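Local coordinates for sugar ABC transporter substrate-binding protein (Treponema pallidum subsp. pallidum, PDB 5U2P) that probably binds a sugar or related small ligand in the periplasm and delivers it to an ABC transporter, although its natural ligand is not established, at residues A[192-197]-A[375-380]; A[218-223]-A[391-396]; A[396-401]-A[411-416]. One frame throughout, in Å; residues are numbered along the deposited sequence.

Coming from the N terminus, the chain first reaches these contacts in helix 191-214, which supplies residues 192-197; contact 1 brings back to it the loop that follows strand 372-374, closing a span of 177 residues. Contact 2 starts just beyond that helix, at residues 218-223, and meets residues 391-396 farther along the same late loop. The two spans therefore cross rather than nest, and they touch where Leu193 packs on Phe395. Contact 3 comes last, a short closure in which residues 396-401, sharing Ala396 with contact 2, receive the C-terminal helix 406-417. Together they bind the end of the chain to helix 191-214 and the loop after it.

Contact 1: residues A[192-197]-A[375-380]. With EDO (1,2-ethanediol), chain E.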
ATOM      1  N   LEU A 192      -3.152  -9.784  -7.099  1.00 20.72           N
ATOM      2  CA  LEU A 192      -2.145 -10.782  -7.427  1.00 20.73           C
ATOM      3  C   LEU A 192      -1.316 -10.370  -8.635  1.00 23.13           C
ATOM      4  O   LEU A 192      -0.075 -10.337  -8.585  1.00 25.21           O
ATOM      5  CB  LEU A 192      -2.808 -12.145  -7.695  1.00 22.07           C
ATOM      6  CG  LEU A 192      -1.895 -13.267  -8.183  1.00 36.85           C
ATOM      7  CD1 LEU A 192      -0.850 -13.506  -7.155  1.00 35.55           C
ATOM      8  CD2 LEU A 192      -2.699 -14.533  -8.422  1.00 58.30           C
ATOM      9  N   LEU A 193      -1.993 -10.045  -9.726  1.00 22.06           N
ATOM     10  CA  LEU A 193      -1.270  -9.641 -10.924  1.00 20.40           C
ATOM     11  C   LEU A 193      -0.627  -8.265 -10.720  1.00 24.27           C
ATOM     12  O   LEU A 193       0.484  -8.009 -11.205  1.00 24.63           O
ATOM     13  CB  LEU A 193      -2.197  -9.634 -12.141  1.00 29.08           C
ATOM     14  CG  LEU A 193      -1.516  -9.484 -13.497  1.00 47.75           C
ATOM     15  CD1 LEU A 193      -0.455 -10.573 -13.700  1.00 38.14           C
ATOM     16  CD2 LEU A 193      -2.565  -9.533 -14.606  1.00 46.49           C
ATOM     17  N   ALA A 194      -1.310  -7.380  -9.999  1.00 23.75           N
ATOM     18  CA  ALA A 194      -0.755  -6.056  -9.686  1.00 22.28           C
ATOM     19  C   ALA A 194       0.582  -6.174  -8.956  1.00 23.94           C
ATOM     20  O   ALA A 194       1.548  -5.479  -9.278  1.00 22.71           O
ATOM     21  CB  ALA A 194      -1.736  -5.251  -8.862  1.00 22.17           C
ATOM     22  N   ASP A 195       0.618  -7.037  -7.944  1.00 20.04           N
ATOM     23  CA  ASP A 195       1.838  -7.275  -7.192  1.00 22.06           C
ATOM     24  C   ASP A 195       2.971  -7.706  -8.126  1.00 22.96           C
ATOM     25  O   ASP A 195       4.066  -7.123  -8.131  1.00 21.47           O
ATOM     26  CB  ASP A 195       1.578  -8.332  -6.112  1.00 22.61           C
ATOM     27  CG  ASP A 195       2.813  -8.683  -5.320  1.00 28.97           C
ATOM     28  OD1 ASP A 195       3.137  -7.927  -4.372  1.00 26.78           O
ATOM     29  OD2 ASP A 195       3.451  -9.718  -5.635  1.00 27.80           O
ATOM     30  N   ALA A 196       2.696  -8.702  -8.960  1.00 25.72           N
ATOM     31  CA  ALA A 196       3.733  -9.266  -9.801  1.00 24.34           C
ATOM     32  C   ALA A 196       4.216  -8.295 -10.870  1.00 22.86           C
ATOM     33  O   ALA A 196       5.422  -8.190 -11.099  1.00 26.96           O
ATOM     34  CB  ALA A 196       3.226 -10.545 -10.429  1.00 27.43           C
ATOM     35  N   ILE A 197       3.293  -7.583 -11.516  1.00 22.96           N
ATOM     36  CA  ILE A 197       3.663  -6.591 -12.523  1.00 25.53           C
ATOM     37  C   ILE A 197       4.535  -5.518 -11.871  1.00 23.17           C
ATOM     38  O   ILE A 197       5.528  -5.056 -12.451  1.00 24.00           O
ATOM     39  CB  ILE A 197       2.416  -5.936 -13.173  1.00 26.46           C
ATOM     40  CG1 ILE A 197       1.683  -6.949 -14.062  1.00 25.33           C
ATOM     41  CG2 ILE A 197       2.804  -4.688 -13.997  1.00 27.70           C
ATOM     42  CD1 ILE A 197       0.326  -6.485 -14.557  1.00 29.96           C
ATOM     43  N   ALA A 375       1.992  -0.894  -5.216  1.00 19.46           N
ATOM     44  CA  ALA A 375       1.367  -1.704  -6.246  1.00 17.54           C
ATOM     45  C   ALA A 375       0.496  -0.864  -7.165  1.00 22.02           C
ATOM     46  O   ALA A 375      -0.192   0.054  -6.723  1.00 19.16           O
ATOM     47  CB  ALA A 375       0.524  -2.828  -5.617  1.00 25.04           C
ATOM     48  N   ILE A 376       0.503  -1.198  -8.456  1.00 22.15           N
ATOM     49  CA  ILE A 376      -0.194  -0.377  -9.433  1.00 19.78           C
ATOM     50  C   ILE A 376      -1.714  -0.294  -9.231  1.00 23.51           C
ATOM     51  O   ILE A 376      -2.323   0.681  -9.684  1.00 23.22           O
ATOM     52  CB  ILE A 376       0.091  -0.858 -10.872  1.00 17.77           C
ATOM     53  CG1 ILE A 376      -0.322  -2.325 -11.045  1.00 20.07           C
ATOM     54  CG2 ILE A 376       1.554  -0.640 -11.216  1.00 22.06           C
ATOM     55  CD1 ILE A 376      -0.306  -2.833 -12.516  1.00 27.27           C
ATOM     56  N   ASP A 377      -2.318  -1.248  -8.510  1.00 22.59           N
ATOM     57  CA  ASP A 377      -3.764  -1.186  -8.263  1.00 23.74           C
ATOM     58  C   ASP A 377      -4.116  -0.263  -7.092  1.00 18.78           C
ATOM     59  O   ASP A 377      -5.289  -0.045  -6.827  1.00 25.80           O
ATOM     60  CB  ASP A 377      -4.371  -2.596  -8.026  1.00 20.91           C
ATOM     61  CG  ASP A 377      -3.840  -3.298  -6.786  1.00 19.22           C
ATOM     62  OD1 ASP A 377      -2.713  -2.979  -6.351  1.00 22.02           O
ATOM     63  OD2 ASP A 377      -4.552  -4.217  -6.274  1.00 23.72           O
ATOM     64  N   ALA A 378      -3.113   0.271  -6.404  1.00 19.08           N
ATOM     65  CA  ALA A 378      -3.374   1.115  -5.231  1.00 20.91           C
ATOM     66  C   ALA A 378      -3.647   2.560  -5.641  1.00 27.25           C
ATOM     67  O   ALA A 378      -4.217   3.336  -4.864  1.00 22.19           O
ATOM     68  CB  ALA A 378      -2.217   1.054  -4.263  1.00 21.61           C
ATOM     69  N   TYR A 379      -3.248   2.918  -6.863  1.00 25.18           N
ATOM     70  CA  TYR A 379      -3.423   4.285  -7.363  1.00 26.43           C
ATOM     71  C   TYR A 379      -4.911   4.562  -7.639  1.00 24.10           C
ATOM     72  O   TYR A 379      -5.655   3.673  -8.078  1.00 24.76           O
ATOM     73  CB  TYR A 379      -2.598   4.504  -8.643  1.00 21.58           C
ATOM     74  CG  TYR A 379      -1.120   4.494  -8.453  1.00 21.93           C
ATOM     75  CD1 TYR A 379      -0.397   3.307  -8.464  1.00 24.93           C
ATOM     76  CD2 TYR A 379      -0.428   5.679  -8.228  1.00 26.20           C
ATOM     77  CE1 TYR A 379       0.973   3.308  -8.265  1.00 22.67           C
ATOM     78  CE2 TYR A 379       0.926   5.687  -8.043  1.00 25.39           C
ATOM     79  CZ  TYR A 379       1.630   4.510  -8.076  1.00 25.59           C
ATOM     80  OH  TYR A 379       2.983   4.539  -7.886  1.00 27.63           O
ATOM     81  N   ALA A 380      -5.338   5.804  -7.408  1.00 28.94           N
ATOM     82  CA  ALA A 380      -6.723   6.201  -7.662  1.00 33.33           C
ATOM     83  C   ALA A 380      -7.175   5.842  -9.088  1.00 28.25           C
ATOM     84  O   ALA A 380      -8.304   5.402  -9.297  1.00 32.75           O
ATOM     85  CB  ALA A 380      -6.884   7.692  -7.430  1.00 42.86           C
TER
HETATM   86  C1  EDO E 504      -3.159  -2.549  -1.762  1.00 29.10           C
HETATM   87  O1  EDO E 504      -2.668  -3.654  -1.006  1.00 29.28           O
HETATM   88  C2  EDO E 504      -2.694  -2.572  -3.210  1.00 28.26           C
HETATM   89  O2  EDO E 504      -2.270  -3.847  -3.688  1.00 27.77           O
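Ala194 lies against Ile376 and Asp377 where helix 191-214 of this periplasmic binding-protein fold receives the loop that leaves strand 372-374. The backbones come close, with Ala194 CA 5.7 Å from Ile376 CA, an approach suited to a residue with only a methyl group.

The packing is buried. Ala194 CB rests on Ile376 CG1 at 3.9 Å, and one helical turn on, Ile197 CG2 meets Ile376 CD1 at 3.9 Å. The two isoleucine side chains cross at about a right angle. Ile376 holds CG1 between its backbone N and carbonyl carbon (chi1 58°) and extends from there, carrying CD1 past the alanine to Ile197; its two-carbon arm, CG1 and CD1, is long enough to touch both helix residues, while beta-branching limits its rotation. Asp377 has its CB and carboxylate carbon beside the methyl of Ala194, with CB to CB at 3.8 Å and OD1 3.5 Å from Ala194 CB.

The polar part belongs to the loop and its surroundings. Thr198 OG1 bonds to both Ala194 O and Ile376 N, so a hydroxyl just beyond the segment links helix to loop, while Asp195 OD1 is hydrogen-bonded to Thr301 OG1. The Asp377 carboxylate also meets a bound 1,2-ethanediol, probably from the crystallisation liquor, which Ser138 and Asn140 hold as well: EDO O2 donates to Asp377 OD1 at 2.8 Å.

Contact 2: residues A[218-223]-A[391-396]; sequences IDWTHE and VFPDFA
Asp219 OD1 is gripped twice by Thr221, by OG1 at 2.6 Å and by the backbone N at 3.1 Å, both from the same face of the carboxylate plane. The second bond makes an Asx turn, for which aspartate is apt, at the start of the short 3-10 segment 220-222. Its first residue, Trp220, carries CG anti to the carbonyl carbon (chi1 -73°), which puts the indole among Phe392, Pro393 and Phe395.

On one face Pro393 CG makes an off-centre CH-pi contact, 4.1 Å from the centroid of the six-membered ring, and the proline's CD comes as near as 3.4 Å to Trp220 CZ2. Phe395 shares this face in a T-shaped pair, its edge atom CZ 3.9 Å from Trp220 CZ3 and the planes at 84°. Ile218 CD1 lies over the opposite face, so the flat ring is sandwiched.

This joins the loop between helices 191-214 and 227-238 to the late loop preceding helix 406-417, in the solute-binding protein fold. Proline, stiff and apolar, offers CH groups to the pi face, and Gln414 of that last helix accepts from Trp220 N.

Phe392 comes in at the rim, near the indole plane, its side chain crossing that of Trp220 at about a right angle, with CD1 3.9 Å from Trp220 CH2.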
ATOM      1  N   ILE A 218      -0.283   4.268 -23.773  1.00 41.42           N
ATOM      2  CA  ILE A 218       0.221   2.903 -23.676  1.00 33.56           C
ATOM      3  C   ILE A 218      -0.160   2.077 -24.901  1.00 47.39           C
ATOM      4  O   ILE A 218      -1.246   2.243 -25.454  1.00 36.36           O
ATOM      5  CB  ILE A 218      -0.300   2.200 -22.407  1.00 34.80           C
ATOM      6  CG1 ILE A 218       0.394   0.848 -22.209  1.00 30.83           C
ATOM      7  CG2 ILE A 218      -1.815   2.027 -22.442  1.00 34.44           C
ATOM      8  CD1 ILE A 218       0.225   0.315 -20.800  1.00 32.63           C
ATOM      9  N   ASP A 219       0.760   1.218 -25.331  1.00 41.61           N
ATOM     10  CA  ASP A 219       0.450   0.152 -26.284  1.00 43.32           C
ATOM     11  C   ASP A 219       0.808  -1.194 -25.650  1.00 31.71           C
ATOM     12  O   ASP A 219       1.993  -1.528 -25.517  1.00 35.23           O
ATOM     13  CB  ASP A 219       1.204   0.353 -27.603  1.00 44.90           C
ATOM     14  CG  ASP A 219       0.764  -0.625 -28.683  1.00 70.94           C
ATOM     15  OD1 ASP A 219       0.379  -1.765 -28.338  1.00 42.33           O
ATOM     16  OD2 ASP A 219       0.800  -0.256 -29.876  1.00 78.39           O
ATOM     17  N   TRP A 220      -0.212  -1.940 -25.235  1.00 39.45           N
ATOM     18  CA  TRP A 220      -0.004  -3.160 -24.464  1.00 40.83           C
ATOM     19  C   TRP A 220       0.843  -4.197 -25.197  1.00 49.65           C
ATOM     20  O   TRP A 220       1.510  -5.004 -24.549  1.00 34.92           O
ATOM     21  CB  TRP A 220      -1.358  -3.764 -24.041  1.00 44.84           C
ATOM     22  CG  TRP A 220      -2.004  -2.944 -22.932  1.00 43.78           C
ATOM     23  CD1 TRP A 220      -3.003  -2.023 -23.068  1.00 38.52           C
ATOM     24  CD2 TRP A 220      -1.653  -2.945 -21.542  1.00 38.90           C
ATOM     25  NE1 TRP A 220      -3.295  -1.453 -21.854  1.00 36.56           N
ATOM     26  CE2 TRP A 220      -2.486  -2.005 -20.898  1.00 30.26           C
ATOM     27  CE3 TRP A 220      -0.721  -3.654 -20.777  1.00 33.49           C
ATOM     28  CZ2 TRP A 220      -2.416  -1.760 -19.529  1.00 34.59           C
ATOM     29  CZ3 TRP A 220      -0.651  -3.404 -19.418  1.00 30.76           C
ATOM     30  CH2 TRP A 220      -1.489  -2.464 -18.811  1.00 31.25           C
ATOM     31  N   THR A 221       0.852  -4.176 -26.530  1.00 44.13           N
ATOM     32  CA  THR A 221       1.610  -5.181 -27.274  1.00 40.22           C
ATOM     33  C   THR A 221       3.103  -4.906 -27.211  1.00 37.09           C
ATOM     34  O   THR A 221       3.920  -5.717 -27.647  1.00 45.64           O
ATOM     35  CB  THR A 221       1.160  -5.256 -28.747  1.00 56.11           C
ATOM     36  OG1 THR A 221       1.312  -3.977 -29.367  1.00 46.73           O
ATOM     37  CG2 THR A 221      -0.297  -5.689 -28.822  1.00 45.28           C
ATOM     38  N   HIS A 222       3.464  -3.751 -26.675  1.00 33.43           N
ATOM     39  CA  HIS A 222       4.859  -3.441 -26.450  1.00 33.72           C
ATOM     40  C   HIS A 222       5.289  -3.864 -25.023  1.00 35.16           C
ATOM     41  O   HIS A 222       6.482  -3.845 -24.699  1.00 36.21           O
ATOM     42  CB  HIS A 222       5.084  -1.944 -26.701  1.00 68.09           C
ATOM     43  CG  HIS A 222       4.745  -1.514 -28.103  1.00 88.30           C
ATOM     44  ND1 HIS A 222       3.611  -1.941 -28.756  1.00100.00           N
ATOM     45  CD2 HIS A 222       5.385  -0.691 -28.974  1.00 79.89           C
ATOM     46  CE1 HIS A 222       3.568  -1.411 -29.967  1.00 86.01           C
ATOM     47  NE2 HIS A 222       4.634  -0.648 -30.121  1.00 85.34           N
ATOM     48  N   GLU A 223       4.337  -4.260 -24.180  1.00 36.53           N
ATOM     49  CA  GLU A 223       4.657  -4.531 -22.771  1.00 34.25           C
ATOM     50  C   GLU A 223       5.177  -5.948 -22.560  1.00 42.72           C
ATOM     51  O   GLU A 223       4.617  -6.707 -21.767  1.00 31.12           O
ATOM     52  CB  GLU A 223       3.425  -4.290 -21.882  1.00 31.36           C
ATOM     53  CG  GLU A 223       2.850  -2.877 -21.993  1.00 40.72           C
ATOM     54  CD  GLU A 223       3.774  -1.806 -21.429  1.00 49.22           C
ATOM     55  OE1 GLU A 223       3.655  -0.641 -21.855  1.00 38.67           O
ATOM     56  OE2 GLU A 223       4.615  -2.123 -20.562  1.00 31.30           O
ATOM     57  N   VAL A 391      -7.892   2.454 -15.444  1.00 27.72           N
ATOM     58  CA  VAL A 391      -6.991   2.631 -16.587  1.00 29.04           C
ATOM     59  C   VAL A 391      -6.320   1.321 -16.972  1.00 32.75           C
ATOM     60  O   VAL A 391      -5.632   1.249 -17.992  1.00 34.50           O
ATOM     61  CB  VAL A 391      -5.884   3.683 -16.311  1.00 30.91           C
ATOM     62  CG1 VAL A 391      -6.491   5.042 -16.002  1.00 29.11           C
ATOM     63  CG2 VAL A 391      -4.967   3.240 -15.158  1.00 32.30           C
ATOM     64  N   PHE A 392      -6.527   0.289 -16.156  1.00 25.00           N
ATOM     65  CA  PHE A 392      -5.919  -1.012 -16.390  1.00 25.44           C
ATOM     66  C   PHE A 392      -6.936  -2.032 -16.837  1.00 31.41           C
ATOM     67  O   PHE A 392      -8.122  -1.959 -16.464  1.00 27.02           O
ATOM     68  CB  PHE A 392      -5.218  -1.519 -15.122  1.00 28.27           C
ATOM     69  CG  PHE A 392      -3.966  -0.755 -14.778  1.00 30.91           C
ATOM     70  CD1 PHE A 392      -2.921  -0.653 -15.692  1.00 26.35           C
ATOM     71  CD2 PHE A 392      -3.825  -0.153 -13.541  1.00 26.04           C
ATOM     72  CE1 PHE A 392      -1.777   0.042 -15.392  1.00 27.43           C
ATOM     73  CE2 PHE A 392      -2.672   0.555 -13.235  1.00 26.42           C
ATOM     74  CZ  PHE A 392      -1.645   0.648 -14.159  1.00 30.02           C
ATOM     75  N   PRO A 393      -6.477  -3.019 -17.612  1.00 29.79           N
ATOM     76  CA  PRO A 393      -7.402  -4.058 -18.071  1.00 36.40           C
ATOM     77  C   PRO A 393      -7.767  -5.046 -16.990  1.00 30.62           C
ATOM     78  O   PRO A 393      -6.966  -5.306 -16.102  1.00 34.94           O
ATOM     79  CB  PRO A 393      -6.611  -4.770 -19.180  1.00 35.08           C
ATOM     80  CG  PRO A 393      -5.461  -3.888 -19.485  1.00 36.86           C
ATOM     81  CD  PRO A 393      -5.144  -3.196 -18.206  1.00 30.60           C
ATOM     82  N   ASP A 394      -8.966  -5.605 -17.080  1.00 34.02           N
ATOM     83  CA  ASP A 394      -9.342  -6.758 -16.280  1.00 36.52           C
ATOM     84  C   ASP A 394      -8.791  -8.004 -16.973  1.00 35.67           C
ATOM     85  O   ASP A 394      -9.515  -8.703 -17.685  1.00 34.23           O
ATOM     86  CB  ASP A 394     -10.859  -6.818 -16.136  1.00 33.27           C
ATOM     87  CG  ASP A 394     -11.324  -7.934 -15.234  1.00 36.84           C
ATOM     88  OD1 ASP A 394     -10.485  -8.546 -14.533  1.00 37.27           O
ATOM     89  OD2 ASP A 394     -12.547  -8.180 -15.211  1.00 37.18           O
ATOM     90  N   PHE A 395      -7.491  -8.236 -16.820  1.00 30.22           N
ATOM     91  CA  PHE A 395      -6.825  -9.361 -17.467  1.00 27.67           C
ATOM     92  C   PHE A 395      -7.476 -10.712 -17.170  1.00 34.64           C
ATOM     93  O   PHE A 395      -7.530 -11.585 -18.040  1.00 34.02           O
ATOM     94  CB  PHE A 395      -5.355  -9.408 -17.051  1.00 28.84           C
ATOM     95  CG  PHE A 395      -4.500  -8.406 -17.744  1.00 33.24           C
ATOM     96  CD1 PHE A 395      -4.287  -8.496 -19.099  1.00 36.70           C
ATOM     97  CD2 PHE A 395      -3.879  -7.391 -17.035  1.00 30.29           C
ATOM     98  CE1 PHE A 395      -3.490  -7.574 -19.749  1.00 47.14           C
ATOM     99  CE2 PHE A 395      -3.086  -6.472 -17.675  1.00 34.44           C
ATOM    100  CZ  PHE A 395      -2.887  -6.561 -19.030  1.00 41.22           C
ATOM    101  N   ALA A 396      -7.964 -10.901 -15.946  1.00 28.14           N
ATOM    102  CA  ALA A 396      -8.532 -12.197 -15.570  1.00 33.91           C
ATOM    103  C   ALA A 396      -9.764 -12.524 -16.407  1.00 35.74           C
ATOM    104  O   ALA A 396     -10.083 -13.696 -16.629  1.00 32.01           O
ATOM    105  CB  ALA A 396      -8.882 -12.229 -14.072  1.00 32.77           C
TER

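Contact 3: residues A[396-401]-A[411-416]; sequences AAYVTD and HRAQTE
Tyr398 lays the face of its ring against Arg412, and the two side chains slide past each other in opposite directions. Arg412 CB sits over the centre of the tyrosine ring, 4.0 Å from its centroid and 12° off the ring normal, a CH-pi contact made by the aliphatic base of the arginine. Farther out, Arg412 CD passes Tyr398 CG at 4.1 Å.

Arginine suits this place because its length lets one side chain both pack and carry charge. CG stands anti to the carbonyl carbon (chi1 -76°), and the chain then runs extended to NE, back along the tyrosine toward its backbone. The guanidinium is turned 79° from the ring plane, so it does not stack on it; its edge faces Tyr398 O, with NH1 2.7 Å from that oxygen.

Tyr398 likewise carries CG anti to its carbonyl carbon, which sends the ring toward the helix. Its OH reaches 3.4 Å from Ala413 CA, and Tyr398 CE2 lies 4.1 Å from Ala413 CB, where a small residue lets the phenol lie close to the helix backbone. On that helix Thr415 OG1 turns back to His411 O at 2.9 Å, joining the backbone N of Thr415 at the same carbonyl.

Around this pair, Pro393, earlier in the same loop, packs against Tyr398, Arg412 touches Pro404 just before helix 406-417, and Val399 packs on Leu234 and Phe237 of helix 227-238.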
ATOM      1  N   ALA A 396      -7.964 -10.901 -15.946  1.00 28.14           N
ATOM      2  CA  ALA A 396      -8.532 -12.197 -15.570  1.00 33.91           C
ATOM      3  C   ALA A 396      -9.764 -12.524 -16.407  1.00 35.74           C
ATOM      4  O   ALA A 396     -10.083 -13.696 -16.629  1.00 32.01           O
ATOM      5  CB  ALA A 396      -8.882 -12.229 -14.072  1.00 32.77           C
ATOM      6  N   ALA A 397     -10.451 -11.493 -16.886  1.00 30.55           N
ATOM      7  CA  ALA A 397     -11.626 -11.696 -17.718  1.00 38.20           C
ATOM      8  C   ALA A 397     -11.263 -12.329 -19.055  1.00 50.69           C
ATOM      9  O   ALA A 397     -12.110 -12.942 -19.703  1.00 45.60           O
ATOM     10  CB  ALA A 397     -12.342 -10.388 -17.938  1.00 41.85           C
ATOM     11  N   TYR A 398     -10.009 -12.174 -19.467  1.00 31.97           N
ATOM     12  CA  TYR A 398      -9.534 -12.743 -20.735  1.00 31.71           C
ATOM     13  C   TYR A 398      -9.247 -14.242 -20.629  1.00 42.24           C
ATOM     14  O   TYR A 398      -9.051 -14.916 -21.646  1.00 42.99           O
ATOM     15  CB  TYR A 398      -8.253 -12.045 -21.208  1.00 36.85           C
ATOM     16  CG  TYR A 398      -8.343 -10.545 -21.378  1.00 42.42           C
ATOM     17  CD1 TYR A 398      -9.567  -9.901 -21.511  1.00 54.29           C
ATOM     18  CD2 TYR A 398      -7.190  -9.772 -21.406  1.00 51.75           C
ATOM     19  CE1 TYR A 398      -9.638  -8.519 -21.662  1.00 56.79           C
ATOM     20  CE2 TYR A 398      -7.250  -8.399 -21.562  1.00 46.94           C
ATOM     21  CZ  TYR A 398      -8.473  -7.773 -21.688  1.00 55.81           C
ATOM     22  OH  TYR A 398      -8.515  -6.401 -21.840  1.00 49.68           O
ATOM     23  N   VAL A 399      -9.202 -14.755 -19.403  1.00 33.90           N
ATOM     24  CA  VAL A 399      -8.772 -16.124 -19.165  1.00 32.71           C
ATOM     25  C   VAL A 399      -9.986 -17.048 -19.159  1.00 52.35           C
ATOM     26  O   VAL A 399     -10.615 -17.271 -18.127  1.00 43.00           O
ATOM     27  CB  VAL A 399      -8.000 -16.273 -17.833  1.00 43.84           C
ATOM     28  CG1 VAL A 399      -7.504 -17.698 -17.666  1.00 44.07           C
ATOM     29  CG2 VAL A 399      -6.830 -15.303 -17.786  1.00 55.79           C
ATOM     30  N   THR A 400     -10.313 -17.573 -20.328  1.00 66.78           N
ATOM     31  CA  THR A 400     -11.410 -18.515 -20.447  1.00 80.00           C
ATOM     32  C   THR A 400     -10.856 -19.855 -20.893  1.00 59.34           C
ATOM     33  O   THR A 400      -9.647 -20.023 -21.026  1.00 40.17           O
ATOM     34  CB  THR A 400     -12.477 -18.020 -21.442  1.00 78.97           C
ATOM     35  OG1 THR A 400     -13.368 -19.095 -21.770  1.00 93.56           O
ATOM     36  CG2 THR A 400     -11.824 -17.494 -22.708  1.00 54.11           C
ATOM     37  N   ASP A 401     -11.730 -20.843 -21.071  0.69 56.28           N
ATOM     38  CA  ASP A 401     -11.321 -22.138 -21.617  0.69 55.95           C
ATOM     39  C   ASP A 401     -11.663 -22.165 -23.099  0.69 34.98           C
ATOM     40  O   ASP A 401     -12.815 -21.939 -23.457  0.69 46.90           O
ATOM     41  CB  ASP A 401     -12.026 -23.308 -20.916  0.69 49.48           C
ATOM     42  CG  ASP A 401     -11.282 -23.819 -19.687  0.69 72.61           C
ATOM     43  OD1 ASP A 401     -11.954 -24.382 -18.797  0.69 73.28           O
ATOM     44  OD2 ASP A 401     -10.043 -23.682 -19.606  0.69 59.45           O
ATOM     45  N   HIS A 411      -2.775  -8.416 -26.722  1.00 37.71           N
ATOM     46  CA  HIS A 411      -3.505  -7.928 -27.888  1.00 35.50           C
ATOM     47  C   HIS A 411      -4.926  -7.543 -27.511  1.00 33.02           C
ATOM     48  O   HIS A 411      -5.457  -6.539 -27.987  1.00 45.96           O
ATOM     49  CB  HIS A 411      -3.544  -8.984 -28.991  1.00 37.00           C
ATOM     50  CG  HIS A 411      -2.371  -8.923 -29.907  1.00 44.71           C
ATOM     51  ND1 HIS A 411      -1.203  -9.607 -29.662  1.00 47.51           N
ATOM     52  CD2 HIS A 411      -2.181  -8.245 -31.061  1.00 47.02           C
ATOM     53  CE1 HIS A 411      -0.345  -9.364 -30.639  1.00 53.16           C
ATOM     54  NE2 HIS A 411      -0.911  -8.535 -31.494  1.00 43.69           N
ATOM     55  N   ARG A 412      -5.543  -8.359 -26.671  1.00 32.27           N
ATOM     56  CA  ARG A 412      -6.921  -8.123 -26.271  1.00 53.08           C
ATOM     57  C   ARG A 412      -6.986  -6.818 -25.487  1.00 68.87           C
ATOM     58  O   ARG A 412      -7.888  -6.006 -25.690  1.00 44.42           O
ATOM     59  CB  ARG A 412      -7.460  -9.283 -25.437  1.00 39.38           C
ATOM     60  CG  ARG A 412      -7.829 -10.537 -26.225  1.00 62.07           C
ATOM     61  CD  ARG A 412      -8.470 -11.604 -25.336  1.00 82.61           C
ATOM     62  NE  ARG A 412      -8.800 -12.815 -26.091  1.00 95.45           N
ATOM     63  CZ  ARG A 412      -8.958 -14.026 -25.556  1.00 94.52           C
ATOM     64  NH1 ARG A 412      -8.811 -14.210 -24.254  1.00 45.53           N
ATOM     65  NH2 ARG A 412      -9.255 -15.067 -26.326  1.00 81.17           N
ATOM     66  N   ALA A 413      -6.011  -6.611 -24.603  1.00 45.10           N
ATOM     67  CA  ALA A 413      -5.946  -5.372 -23.828  1.00 48.73           C
ATOM     68  C   ALA A 413      -5.867  -4.163 -24.757  1.00 52.36           C
ATOM     69  O   ALA A 413      -6.540  -3.158 -24.539  1.00 52.27           O
ATOM     70  CB  ALA A 413      -4.753  -5.391 -22.875  1.00 37.13           C
ATOM     71  N   GLN A 414      -5.062  -4.279 -25.806  1.00 38.40           N
ATOM     72  CA  GLN A 414      -4.843  -3.166 -26.724  1.00 39.20           C
ATOM     73  C   GLN A 414      -6.051  -2.955 -27.627  1.00 71.48           C
ATOM     74  O   GLN A 414      -6.341  -1.829 -28.026  1.00 59.62           O
ATOM     75  CB  GLN A 414      -3.580  -3.407 -27.556  1.00 43.41           C
ATOM     76  CG  GLN A 414      -3.171  -2.247 -28.455  1.00 54.31           C
ATOM     77  CD  GLN A 414      -2.771  -1.000 -27.680  1.00 71.02           C
ATOM     78  OE1 GLN A 414      -2.690  -1.004 -26.458  1.00 49.05           O
ATOM     79  NE2 GLN A 414      -2.515   0.075 -28.400  1.00 66.91           N
ATOM     80  N   THR A 415      -6.759  -4.037 -27.938  1.00 55.19           N
ATOM     81  CA  THR A 415      -7.943  -3.953 -28.785  1.00 70.82           C
ATOM     82  C   THR A 415      -9.052  -3.200 -28.061  1.00 65.13           C
ATOM     83  O   THR A 415      -9.781  -2.413 -28.663  1.00 78.38           O
ATOM     84  CB  THR A 415      -8.421  -5.358 -29.197  1.00 64.59           C
ATOM     85  OG1 THR A 415      -7.438  -5.943 -30.058  1.00 57.71           O
ATOM     86  CG2 THR A 415      -9.756  -5.307 -29.930  1.00 74.33           C
ATOM     87  N   GLU A 416      -9.164  -3.434 -26.759  1.00 73.70           N
ATOM     88  CA  GLU A 416     -10.165  -2.757 -25.956  1.00 83.61           C
ATOM     89  C   GLU A 416      -9.796  -1.290 -25.766  1.00 85.11           C
ATOM     90  O   GLU A 416     -10.668  -0.446 -25.561  1.00 92.97           O
ATOM     91  CB  GLU A 416     -10.317  -3.449 -24.604  1.00 86.39           C
ATOM     92  CG  GLU A 416     -11.759  -3.749 -24.228  1.00101.62           C
ATOM     93  CD  GLU A 416     -12.528  -2.505 -23.826  1.00105.20           C
ATOM     94  OE1 GLU A 416     -13.106  -1.851 -24.723  1.00108.42           O
ATOM     95  OE2 GLU A 416     -12.556  -2.184 -22.616  1.00 90.78           O
TER